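Local coordinates for protein transcriptional regulator (GntR family) (Enterococcus faecalis, PDB 3DDV) that probably regulates transcription as a GntR-family repressor or activator, its UTRA domain being the part expected to bind a small-molecule effector, at residues Leu26-Gly29 and Pro30-Ile34; Tyr73-Leu76 and Glu77-Gly81. One frame throughout, in Å; residues are numbered along the deposited sequence.

Contact 1: residues Leu26-Gly29 and Pro30-Ile34; sequences LQLG and PEDSI
Gly29 and Asp32 close a type II beta turn, with Pro30 and Glu31 at its two inner corners. The backbone evidence is the bond from Asp32 N to Gly29 O, 3.2 Å long with an N-H...O angle of 161°, and the positive phi of Glu31 (81°) at the second corner. Ahead of the turn the chain has just left helix 20-26 through a Schellman motif, in which Gln27, also at positive phi, is the C-prime residue and Leu28 N reaches back to Met23 O.

A side chain ties the turn a second time. The carboxylate of Asp32 folds back so that OD2 accepts from Gly29 N at 3.0 Å, the amide coming from above the carboxylate plane. With CG beside its own backbone N (chi1 -59°), Asp32 directs this oxygen back to the start of the turn; Gly29 is thus gripped at both its N and its O by the same residue. Leu28 slants across Asp32, its CD2 3.8 Å from Asp32 CB. The other methyl of Leu28, CD1, packs on Ile34 CG2, which also meets Leu26 CD1 at 4.0 Å, the Leu26 and Ile34 side chains crossing at about a right angle. One branch of Ile34 therefore joins both leucines.

Glu31 turns outward to a salt bridge with Lys17. On the inward side Leu26 rests on Pro126 and Tyr129 of strand 126-135 and on Pro56, while Ile34 opens strand 34-43 beside Ala16 of strand 8-16, so the turn carries the chain from helix 20-26 into the antiparallel sheet.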
ATOM      1  N   LEU B  26       6.623  17.256 -23.644  1.00 51.27           N
ATOM      2  CA  LEU B  26       7.854  17.637 -24.318  1.00 50.74           C
ATOM      3  C   LEU B  26       8.123  19.115 -24.072  1.00 50.78           C
ATOM      4  O   LEU B  26       9.162  19.640 -24.476  1.00 50.95           O
ATOM      5  CB  LEU B  26       7.774  17.325 -25.810  1.00 50.18           C
ATOM      6  CG  LEU B  26       7.835  15.857 -26.234  1.00 47.96           C
ATOM      7  CD1 LEU B  26       7.780  15.724 -27.784  1.00 46.25           C
ATOM      8  CD2 LEU B  26       9.087  15.209 -25.682  1.00 42.03           C
ATOM      9  N   GLN B  27       7.177  19.760 -23.390  1.00 50.93           N
ATOM     10  CA  GLN B  27       7.290  21.143 -22.967  1.00 51.30           C
ATOM     11  C   GLN B  27       7.540  21.969 -24.178  1.00 51.13           C
ATOM     12  O   GLN B  27       8.646  22.427 -24.399  1.00 51.14           O
ATOM     13  CB  GLN B  27       8.406  21.328 -21.948  1.00 51.58           C
ATOM     14  CG  GLN B  27       8.040  20.920 -20.538  1.00 51.59           C
ATOM     15  CD  GLN B  27       9.296  20.631 -19.733  1.00 52.59           C
ATOM     16  OE1 GLN B  27      10.314  21.304 -19.934  1.00 57.18           O
ATOM     17  NE2 GLN B  27       9.255  19.614 -18.850  1.00 47.63           N
ATOM     18  N   LEU B  28       6.496  22.109 -24.975  1.00 51.34           N
ATOM     19  CA  LEU B  28       6.589  22.714 -26.278  1.00 51.53           C
ATOM     20  C   LEU B  28       5.317  23.471 -26.481  1.00 51.61           C
ATOM     21  O   LEU B  28       4.260  23.106 -25.981  1.00 51.58           O
ATOM     22  CB  LEU B  28       6.674  21.648 -27.374  1.00 51.82           C
ATOM     23  CG  LEU B  28       7.881  20.722 -27.562  1.00 52.24           C
ATOM     24  CD1 LEU B  28       7.514  19.645 -28.582  1.00 53.58           C
ATOM     25  CD2 LEU B  28       9.111  21.465 -28.038  1.00 51.65           C
ATOM     26  N   GLY B  29       5.420  24.544 -27.230  1.00 52.42           N
ATOM     27  CA  GLY B  29       4.257  25.339 -27.532  1.00 52.85           C
ATOM     28  C   GLY B  29       3.567  24.711 -28.718  1.00 53.36           C
ATOM     29  O   GLY B  29       4.142  23.829 -29.418  1.00 53.17           O
ATOM     30  N   PRO B  30       2.351  25.191 -29.002  1.00 53.25           N
ATOM     31  CA  PRO B  30       1.739  24.687 -30.203  1.00 53.02           C
ATOM     32  C   PRO B  30       2.685  25.255 -31.228  1.00 53.01           C
ATOM     33  O   PRO B  30       3.427  26.213 -30.895  1.00 54.66           O
ATOM     34  CB  PRO B  30       0.393  25.407 -30.233  1.00 53.13           C
ATOM     35  CG  PRO B  30       0.673  26.732 -29.537  1.00 52.75           C
ATOM     36  CD  PRO B  30       1.579  26.296 -28.407  1.00 53.59           C
ATOM     37  N   GLU B  31       2.726  24.719 -32.426  1.00 51.87           N
ATOM     38  CA  GLU B  31       3.643  25.301 -33.425  1.00 51.91           C
ATOM     39  C   GLU B  31       5.096  24.878 -33.341  1.00 50.56           C
ATOM     40  O   GLU B  31       5.798  25.084 -34.304  1.00 49.87           O
ATOM     41  CB  GLU B  31       3.595  26.859 -33.466  1.00 52.64           C
ATOM     42  CG  GLU B  31       2.177  27.492 -33.492  1.00 54.99           C
ATOM     43  CD  GLU B  31       1.364  26.999 -34.681  1.00 58.60           C
ATOM     44  OE1 GLU B  31       1.841  27.260 -35.811  1.00 61.18           O
ATOM     45  OE2 GLU B  31       0.304  26.323 -34.484  1.00 58.99           O
ATOM     46  N   ASP B  32       5.569  24.315 -32.232  1.00 50.08           N
ATOM     47  CA  ASP B  32       6.857  23.591 -32.286  1.00 49.96           C
ATOM     48  C   ASP B  32       6.633  22.198 -32.879  1.00 49.17           C
ATOM     49  O   ASP B  32       6.032  21.340 -32.257  1.00 49.32           O
ATOM     50  CB  ASP B  32       7.537  23.427 -30.923  1.00 50.42           C
ATOM     51  CG  ASP B  32       7.830  24.748 -30.235  1.00 52.23           C
ATOM     52  OD1 ASP B  32       8.103  25.748 -30.933  1.00 49.25           O
ATOM     53  OD2 ASP B  32       7.802  24.764 -28.968  1.00 56.11           O
ATOM     54  N   SER B  33       7.137  21.961 -34.074  1.00 48.16           N
ATOM     55  CA  SER B  33       7.013  20.655 -34.677  1.00 47.49           C
ATOM     56  C   SER B  33       7.691  19.592 -33.864  1.00 46.69           C
ATOM     57  O   SER B  33       8.709  19.837 -33.213  1.00 46.07           O
ATOM     58  CB  SER B  33       7.651  20.677 -36.042  1.00 47.56           C
ATOM     59  OG  SER B  33       6.955  21.611 -36.831  1.00 49.46           O
ATOM     60  N   ILE B  34       7.119  18.398 -33.956  1.00 46.52           N
ATOM     61  CA  ILE B  34       7.664  17.171 -33.403  1.00 45.49           C
ATOM     62  C   ILE B  34       7.743  16.159 -34.548  1.00 45.62           C
ATOM     63  O   ILE B  34       7.067  16.291 -35.559  1.00 45.44           O
ATOM     64  CB  ILE B  34       6.754  16.606 -32.328  1.00 45.17           C
ATOM     65  CG1 ILE B  34       5.354  16.319 -32.919  1.00 45.25           C
ATOM     66  CG2 ILE B  34       6.672  17.572 -31.146  1.00 42.34           C
ATOM     67  CD1 ILE B  34       4.666  15.003 -32.473  1.00 44.50           C
TER

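Contact 2: residues Tyr73-Leu76 and Glu77-Gly81; sequences YKTL and EAKSG
Tyr73 and Glu77, one helical turn apart, are joined by the first of the backbone bonds that define this last part of helix 72-80. Glu77 N gives its hydrogen to Tyr73 O at 3.1 Å with an N-H...O angle of 173°, and Ala78 N reaches Lys74 O at 2.8 Å. Both donors lie nearly along the C=O axis, as expected of regular alpha-helical i to i+4 bonding. Ser80 N is also bonded to Leu76 O, but that oxygen sits too near a neighbouring atom in the model for its position to be firm. Gly81, with phi 60°, is the first residue to depart from helical angles.

Apolar contact between the two segments is slight: Thr75 CG2 and Lys79 CG, one turn apart, come to 4.3 Å. Lys79 CG lies beside its own backbone N (chi1 -60°), which brings Lys79 CB and CG both to 3.3 Å from Thr75 O; Ala78 CB is likewise 3.3 Å from Lys74 O. Leu76, buried, packs on Phe121, Phe127 and Tyr63.

The polar ends look mostly to other parts of the chain. Thr75 OG1 bonds back to Ser71 O, the ring of Tyr73 lies by strand 111-121 with its OH on Glu128, and Glu77 takes Ile84 N with OE2.

Main-chain bonding thus holds the two segments together, while the side chains serve to attach the helix to the sheet: Leu76 by apolar burial, Tyr73 and Glu77 by hydrogen bonds to strands 126-135 and 84-95.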
ATOM      1  N   TYR B  73      19.655   7.021 -29.472  1.00 60.53           N
ATOM      2  CA  TYR B  73      20.405   7.425 -28.307  1.00 60.68           C
ATOM      3  C   TYR B  73      21.864   7.707 -28.660  1.00 60.62           C
ATOM      4  O   TYR B  73      22.352   8.821 -28.401  1.00 59.42           O
ATOM      5  CB  TYR B  73      20.251   6.375 -27.230  1.00 60.60           C
ATOM      6  CG  TYR B  73      18.894   6.350 -26.576  1.00 60.57           C
ATOM      7  CD1 TYR B  73      18.054   7.471 -26.595  1.00 60.33           C
ATOM      8  CD2 TYR B  73      18.453   5.214 -25.892  1.00 61.38           C
ATOM      9  CE1 TYR B  73      16.799   7.469 -25.963  1.00 59.59           C
ATOM     10  CE2 TYR B  73      17.190   5.198 -25.255  1.00 61.73           C
ATOM     11  CZ  TYR B  73      16.368   6.349 -25.299  1.00 61.24           C
ATOM     12  OH  TYR B  73      15.120   6.373 -24.683  1.00 60.98           O
ATOM     13  N   LYS B  74      22.522   6.709 -29.270  1.00 61.09           N
ATOM     14  CA  LYS B  74      23.852   6.878 -29.895  1.00 61.36           C
ATOM     15  C   LYS B  74      23.951   8.203 -30.651  1.00 61.44           C
ATOM     16  O   LYS B  74      24.799   9.055 -30.368  1.00 61.82           O
ATOM     17  CB  LYS B  74      24.187   5.734 -30.908  1.00 61.82           C
ATOM     18  CG  LYS B  74      24.077   4.247 -30.397  1.00 64.03           C
ATOM     19  CD  LYS B  74      25.261   3.790 -29.491  1.00 65.00           C
ATOM     20  CE  LYS B  74      24.836   3.017 -28.191  1.00 64.60           C
ATOM     21  NZ  LYS B  74      24.595   1.537 -28.371  1.00 64.65           N
ATOM     22  N   THR B  75      23.086   8.380 -31.635  1.00 61.19           N
ATOM     23  CA  THR B  75      23.208   9.522 -32.519  1.00 61.24           C
ATOM     24  C   THR B  75      23.095  10.791 -31.742  1.00 61.11           C
ATOM     25  O   THR B  75      23.797  11.736 -32.010  1.00 61.07           O
ATOM     26  CB  THR B  75      22.134   9.484 -33.617  1.00 61.50           C
ATOM     27  OG1 THR B  75      22.232   8.218 -34.301  1.00 60.59           O
ATOM     28  CG2 THR B  75      22.275  10.675 -34.610  1.00 59.89           C
ATOM     29  N   LEU B  76      22.207  10.792 -30.764  1.00 61.67           N
ATOM     30  CA  LEU B  76      21.878  12.003 -30.010  1.00 62.50           C
ATOM     31  C   LEU B  76      23.091  12.521 -29.246  1.00 63.29           C
ATOM     32  O   LEU B  76      23.449  13.709 -29.323  1.00 63.03           O
ATOM     33  CB  LEU B  76      20.744  11.678 -29.044  1.00 62.04           C
ATOM     34  CG  LEU B  76      19.649  12.704 -28.797  1.00 62.11           C
ATOM     35  CD1 LEU B  76      19.378  13.607 -29.970  1.00 60.53           C
ATOM     36  CD2 LEU B  76      18.399  11.955 -28.383  1.00 62.29           C
ATOM     37  N   GLU B  77      23.724  11.589 -28.532  1.00 64.51           N
ATOM     38  CA  GLU B  77      24.935  11.848 -27.757  1.00 65.40           C
ATOM     39  C   GLU B  77      26.171  12.039 -28.621  1.00 65.52           C
ATOM     40  O   GLU B  77      26.901  12.990 -28.406  1.00 66.33           O
ATOM     41  CB  GLU B  77      25.180  10.730 -26.737  1.00 66.12           C
ATOM     42  CG  GLU B  77      24.731  11.117 -25.320  1.00 67.50           C
ATOM     43  CD  GLU B  77      24.548   9.922 -24.399  1.00 68.10           C
ATOM     44  OE1 GLU B  77      24.594   8.766 -24.890  1.00 72.45           O
ATOM     45  OE2 GLU B  77      24.329  10.139 -23.180  1.00 71.93           O
ATOM     46  N   ALA B  78      26.410  11.180 -29.613  1.00 65.34           N
ATOM     47  CA  ALA B  78      27.475  11.481 -30.591  1.00 65.44           C
ATOM     48  C   ALA B  78      27.382  12.898 -31.205  1.00 65.37           C
ATOM     49  O   ALA B  78      28.394  13.437 -31.607  1.00 66.10           O
ATOM     50  CB  ALA B  78      27.544  10.422 -31.712  1.00 64.89           C
ATOM     51  N   LYS B  79      26.197  13.501 -31.280  1.00 65.47           N
ATOM     52  CA  LYS B  79      26.043  14.730 -32.060  1.00 65.81           C
ATOM     53  C   LYS B  79      25.580  15.953 -31.294  1.00 66.08           C
ATOM     54  O   LYS B  79      26.167  17.019 -31.455  1.00 66.12           O
ATOM     55  CB  LYS B  79      25.097  14.518 -33.245  1.00 65.64           C
ATOM     56  CG  LYS B  79      25.557  13.441 -34.228  1.00 66.33           C
ATOM     57  CD  LYS B  79      25.414  13.885 -35.702  1.00 65.98           C
ATOM     58  CE  LYS B  79      25.487  12.699 -36.672  1.00 65.01           C
ATOM     59  NZ  LYS B  79      25.844  13.121 -38.052  1.00 65.44           N
ATOM     60  N   SER B  80      24.530  15.821 -30.479  1.00 66.35           N
ATOM     61  CA  SER B  80      23.753  17.013 -30.061  1.00 66.13           C
ATOM     62  C   SER B  80      24.518  17.947 -29.133  1.00 66.30           C
ATOM     63  O   SER B  80      24.112  19.118 -28.944  1.00 65.64           O
ATOM     64  CB  SER B  80      22.445  16.595 -29.406  1.00 65.90           C
ATOM     65  OG  SER B  80      22.698  15.583 -28.473  1.00 64.81           O
ATOM     66  N   GLY B  81      25.631  17.426 -28.587  1.00 66.65           N
ATOM     67  CA  GLY B  81      26.358  18.081 -27.515  1.00 66.81           C
ATOM     68  C   GLY B  81      25.380  18.218 -26.363  1.00 67.35           C
ATOM     69  O   GLY B  81      24.953  19.322 -26.020  1.00 68.26           O
TER

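Overall arrangement
Contacts 1 and 2 follow one another along the chain, both within the UTRA domain, with centres about 21 Å apart and nearest atoms about 10 Å apart. Both are partly buried, but contact 2 is the more exposed, with five of its nine touching residues exposed against two of seven in contact 1; Leu26 and Ile34 are buried in the first, Thr75 and Leu76 in the second. Both touch strand 126-135. Their chemistry follows their place: in the helix-to-strand loop 26-34 a carboxylate and a small aliphatic cluster supplement a single turn bond, whereas residues 73-81, the closing turns of a helix and the glycine that leaves it, rely on repeated main-chain bonds.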